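Local coordinates for nucleoside diphosphate kinase family protein (Babesia bovis, PDB 3JS9), which probably catalyses the transfer of the terminal phosphate between nucleoside triphosphates and diphosphates, by way of a phosphohistidine intermediate and with magnesium as cofactor, at residues E10-M15 with E87-G92; G107-D112 with F119-A124. One frame throughout, in Å; residues are numbered along the deposited sequence.

Interaction 1. Residues E10-M15 with E87-G92; sequences ERTYIM and EAIKIG
Glu-10 reaches across to the first turn of helix 88-96, which has Glu-87 at its N-cap, and accepts a hydrogen bond from its backbone. Strand 10-15 is an inner strand of the four-stranded antiparallel sheet of the ferredoxin-like nucleoside diphosphate kinase fold. The helix packs on one face of that sheet. Their axes come within 7.3 Å and run at 34° to each other. The bond from Ile-89 N to Glu-10 OE1 is 3.1 Å long and meets OE1 nearly along its C-O axis. Its N-H...O angle is 159°. A carboxylate at the N-terminal end of a helix would be favoured by the helix dipole. Water 1 also donates to Glu-10 OE1 and accepts from Lys-90 N, so the carboxylate reaches a second amide of this turn. The Glu-10 chain is extended beyond CG, which carries OE1 over to the helix. It crosses the Ile-89 side chain at about a right angle, and OE1 lies 3.3 Å from Ile-89 CD1.

The middle of the contact mixes van der Waals contact with a water bridge. Thr-12 CB packs 3.8 Å from Ile-89 CG1, while Thr-12 CG2 faces Ala-88 O. The Thr-12 hydroxyl lies opposite its backbone N (chi1 -169°) and donates to water 2, which in turn donates to Ile-89 O. This water thus serves two polar atoms of buried residues. At the far end Ile-14 approaches glycine backbone, with its CD1 4.0 Å from Gly-92 CA.

Further out, strand 10-15 is held by backbone hydrogen bonds to strand 78-85, as between Thr-12 and Trp-83. Ile-89 also touches Ala-131 of helix 128-138, and Lys-90 and Glu-87 pack on Val-102 of a second subunit. Arg-11 turns away from the helix, and its NE makes a salt bridge to Glu-84 OE2.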
ATOM      1  N   GLU A  10      -4.007 -25.112 -14.372  1.00 27.64           N
ATOM      2  CA  GLU A  10      -3.943 -24.410 -15.637  1.00 26.45           C
ATOM      3  C   GLU A  10      -2.756 -23.475 -15.657  1.00 25.84           C
ATOM      4  O   GLU A  10      -2.146 -23.199 -14.625  1.00 26.28           O
ATOM      5  CB  GLU A  10      -5.244 -23.602 -15.861  1.00 26.73           C
ATOM      6  CG  GLU A  10      -6.511 -24.418 -16.128  1.00 26.32           C
ATOM      7  CD  GLU A  10      -7.817 -23.603 -16.050  1.00 27.90           C
ATOM      8  OE1 GLU A  10      -7.811 -22.353 -15.927  1.00 29.33           O
ATOM      9  OE2 GLU A  10      -8.886 -24.234 -16.104  1.00 29.20           O
ATOM     10  N   ARG A  11      -2.437 -22.970 -16.838  1.00 24.84           N
ATOM     11  CA  ARG A  11      -1.504 -21.876 -16.971  1.00 23.97           C
ATOM     12  C   ARG A  11      -2.157 -20.836 -17.845  1.00 23.75           C
ATOM     13  O   ARG A  11      -2.772 -21.193 -18.867  1.00 24.37           O
ATOM     14  CB  ARG A  11      -0.232 -22.341 -17.649  1.00 23.51           C
ATOM     15  CG  ARG A  11       0.641 -23.126 -16.738  1.00 25.98           C
ATOM     16  CD  ARG A  11       1.792 -23.802 -17.465  1.00 27.88           C
ATOM     17  NE  ARG A  11       2.650 -24.456 -16.486  1.00 28.69           N
ATOM     18  CZ  ARG A  11       3.844 -24.979 -16.743  1.00 29.99           C
ATOM     19  NH1 ARG A  11       4.363 -24.914 -17.975  1.00 31.93           N
ATOM     20  NH2 ARG A  11       4.527 -25.542 -15.752  1.00 27.61           N
ATOM     21  N   THR A  12      -1.989 -19.558 -17.489  1.00 22.44           N
ATOM     22  CA  THR A  12      -2.564 -18.486 -18.258  1.00 20.83           C
ATOM     23  C   THR A  12      -1.515 -17.459 -18.688  1.00 20.61           C
ATOM     24  O   THR A  12      -0.503 -17.237 -18.002  1.00 20.82           O
ATOM     25  CB  THR A  12      -3.730 -17.809 -17.504  1.00 21.40           C
ATOM     26  OG1 THR A  12      -4.418 -16.944 -18.412  1.00 23.28           O
ATOM     27  CG2 THR A  12      -3.254 -16.997 -16.275  1.00 18.52           C
ATOM     28  N   TYR A  13      -1.742 -16.836 -19.835  1.00 19.08           N
ATOM     29  CA  TYR A  13      -0.794 -15.867 -20.308  1.00 18.04           C
ATOM     30  C   TYR A  13      -1.303 -14.487 -19.910  1.00 18.04           C
ATOM     31  O   TYR A  13      -2.461 -14.131 -20.194  1.00 17.82           O
ATOM     32  CB  TYR A  13      -0.595 -16.004 -21.810  1.00 17.49           C
ATOM     33  CG  TYR A  13       0.293 -14.923 -22.353  1.00 16.79           C
ATOM     34  CD1 TYR A  13       1.641 -14.888 -22.022  1.00 15.99           C
ATOM     35  CD2 TYR A  13      -0.228 -13.893 -23.161  1.00 15.03           C
ATOM     36  CE1 TYR A  13       2.471 -13.859 -22.479  1.00 15.80           C
ATOM     37  CE2 TYR A  13       0.595 -12.866 -23.628  1.00 15.01           C
ATOM     38  CZ  TYR A  13       1.945 -12.859 -23.284  1.00 16.03           C
ATOM     39  OH  TYR A  13       2.775 -11.848 -23.730  1.00 17.31           O
ATOM     40  N   ILE A  14      -0.457 -13.723 -19.222  1.00 17.13           N
ATOM     41  CA  ILE A  14      -0.830 -12.383 -18.765  1.00 16.71           C
ATOM     42  C   ILE A  14       0.209 -11.391 -19.349  1.00 17.13           C
ATOM     43  O   ILE A  14       1.420 -11.621 -19.239  1.00 15.86           O
ATOM     44  CB  ILE A  14      -0.876 -12.289 -17.167  1.00 16.49           C
ATOM     45  CG1 ILE A  14      -1.756 -13.377 -16.509  1.00 15.63           C
ATOM     46  CG2 ILE A  14      -1.191 -10.846 -16.653  1.00 15.14           C
ATOM     47  CD1 ILE A  14      -3.318 -13.288 -16.682  1.00 10.00           C
ATOM     48  N   MET A  15      -0.259 -10.280 -19.922  1.00 17.47           N
ATOM     49  CA  MET A  15       0.654  -9.367 -20.578  1.00 18.50           C
ATOM     50  C   MET A  15       0.387  -7.888 -20.257  1.00 18.88           C
ATOM     51  O   MET A  15      -0.691  -7.333 -20.550  1.00 20.32           O
ATOM     52  CB  MET A  15       0.651  -9.609 -22.093  1.00 18.15           C
ATOM     53  CG  MET A  15       1.623  -8.699 -22.853  1.00 20.07           C
ATOM     54  SD  MET A  15       1.734  -8.959 -24.658  1.00 23.33           S
ATOM     55  CE  MET A  15      -0.021  -8.832 -25.114  1.00 14.68           C
ATOM     56  N   GLU A  87      -7.595 -23.260 -12.001  1.00 21.44           N
ATOM     57  CA  GLU A  87      -8.451 -22.225 -12.579  1.00 21.68           C
ATOM     58  C   GLU A  87      -7.731 -20.905 -12.737  1.00 21.30           C
ATOM     59  O   GLU A  87      -8.342 -19.820 -12.609  1.00 21.72           O
ATOM     60  CB  GLU A  87      -9.692 -22.046 -11.726  1.00 22.07           C
ATOM     61  CG  GLU A  87     -10.340 -23.386 -11.433  1.00 25.46           C
ATOM     62  CD  GLU A  87     -11.828 -23.288 -11.411  1.00 32.93           C
ATOM     63  OE1 GLU A  87     -12.392 -22.990 -12.507  1.00 36.56           O
ATOM     64  OE2 GLU A  87     -12.424 -23.508 -10.314  1.00 33.92           O
ATOM     65  N   ALA A  88      -6.439 -21.003 -13.038  1.00 19.96           N
ATOM     66  CA  ALA A  88      -5.630 -19.836 -13.292  1.00 20.44           C
ATOM     67  C   ALA A  88      -6.272 -18.887 -14.329  1.00 20.46           C
ATOM     68  O   ALA A  88      -6.232 -17.679 -14.171  1.00 20.02           O
ATOM     69  CB  ALA A  88      -4.227 -20.259 -13.733  1.00 20.46           C
ATOM     70  N   ILE A  89      -6.866 -19.445 -15.385  1.00 20.85           N
ATOM     71  CA  ILE A  89      -7.361 -18.635 -16.489  1.00 21.15           C
ATOM     72  C   ILE A  89      -8.496 -17.725 -16.024  1.00 20.96           C
ATOM     73  O   ILE A  89      -8.475 -16.514 -16.313  1.00 20.47           O
ATOM     74  CB  ILE A  89      -7.766 -19.503 -17.706  1.00 21.85           C
ATOM     75  CG1 ILE A  89      -6.528 -20.215 -18.275  1.00 20.85           C
ATOM     76  CG2 ILE A  89      -8.377 -18.660 -18.786  1.00 21.28           C
ATOM     77  CD1 ILE A  89      -6.868 -21.500 -19.020  1.00 21.69           C
ATOM     78  N   LYS A  90      -9.440 -18.300 -15.268  1.00 20.22           N
ATOM     79  CA  LYS A  90     -10.554 -17.554 -14.688  1.00 20.07           C
ATOM     80  C   LYS A  90     -10.073 -16.544 -13.626  1.00 20.32           C
ATOM     81  O   LYS A  90     -10.587 -15.419 -13.535  1.00 19.76           O
ATOM     82  CB  LYS A  90     -11.574 -18.516 -14.107  1.00 20.55           C
ATOM     83  CG  LYS A  90     -12.789 -17.881 -13.505  1.00 22.00           C
ATOM     84  CD  LYS A  90     -13.905 -18.904 -13.274  1.00 25.32           C
ATOM     85  CE  LYS A  90     -15.005 -18.252 -12.386  1.00 29.70           C
ATOM     86  NZ  LYS A  90     -16.346 -18.930 -12.420  1.00 30.59           N
ATOM     87  N   ILE A  91      -9.066 -16.936 -12.842  1.00 20.23           N
ATOM     88  CA  ILE A  91      -8.489 -16.043 -11.850  1.00 19.52           C
ATOM     89  C   ILE A  91      -7.820 -14.835 -12.499  1.00 20.22           C
ATOM     90  O   ILE A  91      -7.968 -13.696 -12.006  1.00 20.36           O
ATOM     91  CB  ILE A  91      -7.521 -16.794 -10.960  1.00 19.75           C
ATOM     92  CG1 ILE A  91      -8.318 -17.646  -9.962  1.00 19.89           C
ATOM     93  CG2 ILE A  91      -6.561 -15.835 -10.289  1.00 16.82           C
ATOM     94  CD1 ILE A  91      -7.476 -18.615  -9.230  1.00 20.38           C
ATOM     95  N   GLY A  92      -7.124 -15.062 -13.619  1.00 19.88           N
ATOM     96  CA  GLY A  92      -6.514 -13.962 -14.353  1.00 20.31           C
ATOM     97  C   GLY A  92      -7.552 -12.946 -14.803  1.00 20.84           C
ATOM     98  O   GLY A  92      -7.356 -11.724 -14.660  1.00 20.71           O
TER
HETATM   99  O   HOH W   1     -10.107 -21.158 -15.605  1.00 17.48           O
HETATM  100  O   HOH W   2      -6.561 -15.424 -17.695  1.00 10.26           O

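Interaction 2. Residues G107-D112 with F119-A124; sequences GTIRGD and FNIVHA. With SO4 (sulfate ion), chain G.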
ATOM      1  N   GLY A 107     -11.023  -2.580  -7.483  1.00 16.78           N
ATOM      2  CA  GLY A 107     -10.314  -3.749  -7.002  1.00 15.79           C
ATOM      3  C   GLY A 107      -9.582  -4.479  -8.110  1.00 14.97           C
ATOM      4  O   GLY A 107      -8.580  -5.139  -7.858  1.00 13.96           O
ATOM      5  N   THR A 108     -10.111  -4.404  -9.329  1.00 14.79           N
ATOM      6  CA  THR A 108      -9.501  -5.085 -10.473  1.00 14.62           C
ATOM      7  C   THR A 108      -8.511  -4.130 -11.051  1.00 15.00           C
ATOM      8  O   THR A 108      -8.585  -2.922 -10.785  1.00 15.75           O
ATOM      9  CB  THR A 108     -10.516  -5.451 -11.594  1.00 15.04           C
ATOM     10  OG1 THR A 108     -11.096  -4.254 -12.155  1.00 14.76           O
ATOM     11  CG2 THR A 108     -11.594  -6.387 -11.070  1.00 11.94           C
ATOM     12  N   ILE A 109      -7.593  -4.652 -11.853  1.00 14.59           N
ATOM     13  CA  ILE A 109      -6.571  -3.795 -12.449  1.00 13.51           C
ATOM     14  C   ILE A 109      -7.231  -2.726 -13.321  1.00 13.97           C
ATOM     15  O   ILE A 109      -6.936  -1.535 -13.201  1.00 13.84           O
ATOM     16  CB  ILE A 109      -5.556  -4.629 -13.244  1.00 12.59           C
ATOM     17  CG1 ILE A 109      -4.852  -5.617 -12.298  1.00 11.41           C
ATOM     18  CG2 ILE A 109      -4.574  -3.687 -14.033  1.00  9.64           C
ATOM     19  CD1 ILE A 109      -4.066  -6.746 -13.002  1.00 10.93           C
ATOM     20  N   ARG A 110      -8.128  -3.163 -14.200  1.00 14.70           N
ATOM     21  CA  ARG A 110      -8.825  -2.226 -15.071  1.00 15.59           C
ATOM     22  C   ARG A 110      -9.725  -1.325 -14.231  1.00 16.05           C
ATOM     23  O   ARG A 110      -9.768  -0.099 -14.474  1.00 16.08           O
ATOM     24  CB  ARG A 110      -9.551  -2.937 -16.204  1.00 15.14           C
ATOM     25  CG  ARG A 110      -8.571  -3.694 -17.135  1.00 17.75           C
ATOM     26  CD  ARG A 110      -9.247  -4.146 -18.407  1.00 20.10           C
ATOM     27  NE  ARG A 110      -8.351  -4.903 -19.269  1.00 22.85           N
ATOM     28  CZ  ARG A 110      -8.615  -6.115 -19.774  1.00 24.98           C
ATOM     29  NH1 ARG A 110      -7.718  -6.713 -20.554  1.00 22.34           N
ATOM     30  NH2 ARG A 110      -9.779  -6.731 -19.520  1.00 25.91           N
ATOM     31  N   GLY A 111     -10.358  -1.894 -13.191  1.00 15.78           N
ATOM     32  CA  GLY A 111     -11.241  -1.097 -12.347  1.00 14.97           C
ATOM     33  C   GLY A 111     -10.446   0.004 -11.654  1.00 15.32           C
ATOM     34  O   GLY A 111     -10.915   1.132 -11.535  1.00 14.90           O
ATOM     35  N   ASP A 112      -9.224  -0.314 -11.219  1.00 14.47           N
ATOM     36  CA  ASP A 112      -8.460   0.608 -10.407  1.00 14.35           C
ATOM     37  C   ASP A 112      -7.653   1.583 -11.239  1.00 14.36           C
ATOM     38  O   ASP A 112      -7.336   2.685 -10.744  1.00 13.52           O
ATOM     39  CB  ASP A 112      -7.546  -0.149  -9.440  1.00 14.06           C
ATOM     40  CG  ASP A 112      -8.330  -0.881  -8.337  1.00 16.54           C
ATOM     41  OD1 ASP A 112      -9.548  -0.557  -8.112  1.00 15.03           O
ATOM     42  OD2 ASP A 112      -7.709  -1.776  -7.683  1.00 16.84           O
ATOM     43  N   PHE A 119      -7.092   1.371 -24.010  1.00 22.75           N
ATOM     44  CA  PHE A 119      -5.954   1.528 -23.099  1.00 20.79           C
ATOM     45  C   PHE A 119      -6.242   0.822 -21.791  1.00 19.78           C
ATOM     46  O   PHE A 119      -6.269   1.430 -20.721  1.00 18.86           O
ATOM     47  CB  PHE A 119      -5.636   3.010 -22.883  1.00 20.01           C
ATOM     48  CG  PHE A 119      -5.163   3.710 -24.117  1.00 20.63           C
ATOM     49  CD1 PHE A 119      -3.970   3.334 -24.743  1.00 21.77           C
ATOM     50  CD2 PHE A 119      -5.906   4.759 -24.679  1.00 22.17           C
ATOM     51  CE1 PHE A 119      -3.504   4.006 -25.905  1.00 20.20           C
ATOM     52  CE2 PHE A 119      -5.453   5.439 -25.833  1.00 19.42           C
ATOM     53  CZ  PHE A 119      -4.256   5.068 -26.439  1.00 19.45           C
ATOM     54  N   ASN A 120      -6.446  -0.488 -21.886  1.00 19.81           N
ATOM     55  CA  ASN A 120      -6.894  -1.244 -20.743  1.00 19.11           C
ATOM     56  C   ASN A 120      -5.792  -2.053 -20.075  1.00 19.00           C
ATOM     57  O   ASN A 120      -6.042  -3.124 -19.470  1.00 18.78           O
ATOM     58  CB  ASN A 120      -8.124  -2.067 -21.101  1.00 19.90           C
ATOM     59  CG  ASN A 120      -7.849  -3.137 -22.140  1.00 21.61           C
ATOM     60  OD1 ASN A 120      -6.772  -3.180 -22.774  1.00 21.85           O
ATOM     61  ND2 ASN A 120      -8.832  -4.023 -22.318  1.00 19.25           N
ATOM     62  N   ILE A 121      -4.576  -1.502 -20.188  1.00 18.27           N
ATOM     63  CA  ILE A 121      -3.443  -1.825 -19.319  1.00 18.03           C
ATOM     64  C   ILE A 121      -2.793  -3.198 -19.552  1.00 18.67           C
ATOM     65  O   ILE A 121      -1.550  -3.306 -19.596  1.00 18.50           O
ATOM     66  CB  ILE A 121      -3.798  -1.781 -17.787  1.00 17.80           C
ATOM     67  CG1 ILE A 121      -4.653  -0.556 -17.392  1.00 17.45           C
ATOM     68  CG2 ILE A 121      -2.523  -1.971 -16.929  1.00 15.55           C
ATOM     69  CD1 ILE A 121      -4.061   0.691 -17.706  1.00 18.67           C
ATOM     70  N   VAL A 122      -3.621  -4.242 -19.646  1.00 18.55           N
ATOM     71  CA  VAL A 122      -3.117  -5.582 -19.439  1.00 19.28           C
ATOM     72  C   VAL A 122      -3.969  -6.585 -20.197  1.00 19.93           C
ATOM     73  O   VAL A 122      -5.179  -6.384 -20.345  1.00 20.90           O
ATOM     74  CB  VAL A 122      -3.117  -5.930 -17.914  1.00 18.89           C
ATOM     75  CG1 VAL A 122      -4.566  -6.042 -17.399  1.00 19.28           C
ATOM     76  CG2 VAL A 122      -2.374  -7.234 -17.647  1.00 16.96           C
ATOM     77  N   HIS A 123      -3.348  -7.665 -20.662  1.00 19.82           N
ATOM     78  CA  HIS A 123      -4.080  -8.740 -21.328  1.00 19.71           C
ATOM     79  C   HIS A 123      -4.097  -9.950 -20.412  1.00 18.79           C
ATOM     80  O   HIS A 123      -3.067 -10.276 -19.805  1.00 19.29           O
ATOM     81  CB  HIS A 123      -3.426  -9.125 -22.688  1.00 19.60           C
ATOM     82  CG  HIS A 123      -3.784 -10.508 -23.144  1.00 20.91           C
ATOM     83  ND1 HIS A 123      -4.865 -10.765 -23.960  1.00 22.01           N
ATOM     84  CD2 HIS A 123      -3.277 -11.720 -22.804  1.00 20.75           C
ATOM     85  CE1 HIS A 123      -4.993 -12.072 -24.127  1.00 22.09           C
ATOM     86  NE2 HIS A 123      -4.037 -12.672 -23.444  1.00 22.19           N
ATOM     87  N   ALA A 124      -5.230 -10.632 -20.337  1.00 18.20           N
ATOM     88  CA  ALA A 124      -5.267 -11.970 -19.721  1.00 19.03           C
ATOM     89  C   ALA A 124      -5.871 -12.949 -20.680  1.00 19.67           C
ATOM     90  O   ALA A 124      -6.739 -12.590 -21.430  1.00 20.39           O
ATOM     91  CB  ALA A 124      -6.064 -11.966 -18.390  1.00 18.39           C
TER
HETATM   92  S   SO4 G 152      -6.581  -7.936 -25.271  1.00 60.59           S
HETATM   93  O1  SO4 G 152      -7.051  -8.771 -24.155  1.00 60.29           O
HETATM   94  O2  SO4 G 152      -7.414  -8.214 -26.419  1.00 62.06           O
HETATM   95  O3  SO4 G 152      -5.185  -8.119 -25.702  1.00 60.65           O
HETATM   96  O4  SO4 G 152      -6.766  -6.582 -24.817  1.00 62.46           O
HETATM   97  O   HOH W   3      -7.813  -9.576 -21.601  1.00 36.56           O
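The Arg-110 guanidinium and the Asn-120 amide lie nearly parallel, their planes 11° apart, in the predicted ATP site. Asn-120 ND2 sits 3.0 Å above one guanidinium face, offset toward the rim. Asn-120 O and water 3 lie at the edge, in the plane. Arg-110 NE donates to Asn-120 O at 2.9 Å, on a lone pair. Asn-120 O also accepts from Val-122 N. Arg-110 NH1 donates to Val-122 O at 2.6 Å, tilted 24° from the guanidinium plane. These two bonds fix the rotation of the group. The arginine chain is extended from CG to NE (chi2 -168°), which lays it alongside Asn-120. The amide is held by Lys-17 at OD1 and by Thr-99 O at ND2.

A sulfate, probably from the crystallisation liquor, lies at the edge of the His-123 ring. His-123 ND1 donates to its O1 at 3.0 Å. Water 3 joins Arg-110 NH1 and Ala-124 N to the same sulfate oxygen. His-123 is the predicted phosphohistidine, so the sulfate may mark a phosphate position. Glu-134 accepts from His-123 NE2.

Behind the polar groups, Ile-109 CG2 packs on Ile-121 CG2 at 3.9 Å and on Val-122 CG1. Helix 109-113 is thereby joined to edge strand 122-124, with Ile-29 of helix 26-36 and Val-96 of helix 88-96 packed against Ile-109.

Both interactions lean on the same sheet, where strands 10-16 and 122-124 are neighbours. Their centres are 14 Å apart. They meet where Met-15 O probably accepts a hydrogen bond from His-123 N, and where Ile-14 CD1 packs 3.5 Å from Ala-124 CB. Interaction 1 joins an inner strand to helix 88-96 and is only partly buried, with charged residues at one end. Its chemistry is one carboxylate on a helix start, apolar packing and two bridging waters. Interaction 2 is buried and belongs to the predicted active site. Polar side chains carry it: His-123 binds the sulfate directly, Arg-110 through a water. Helix 88-96 serves both, by its start and by Val-96 against Val-122.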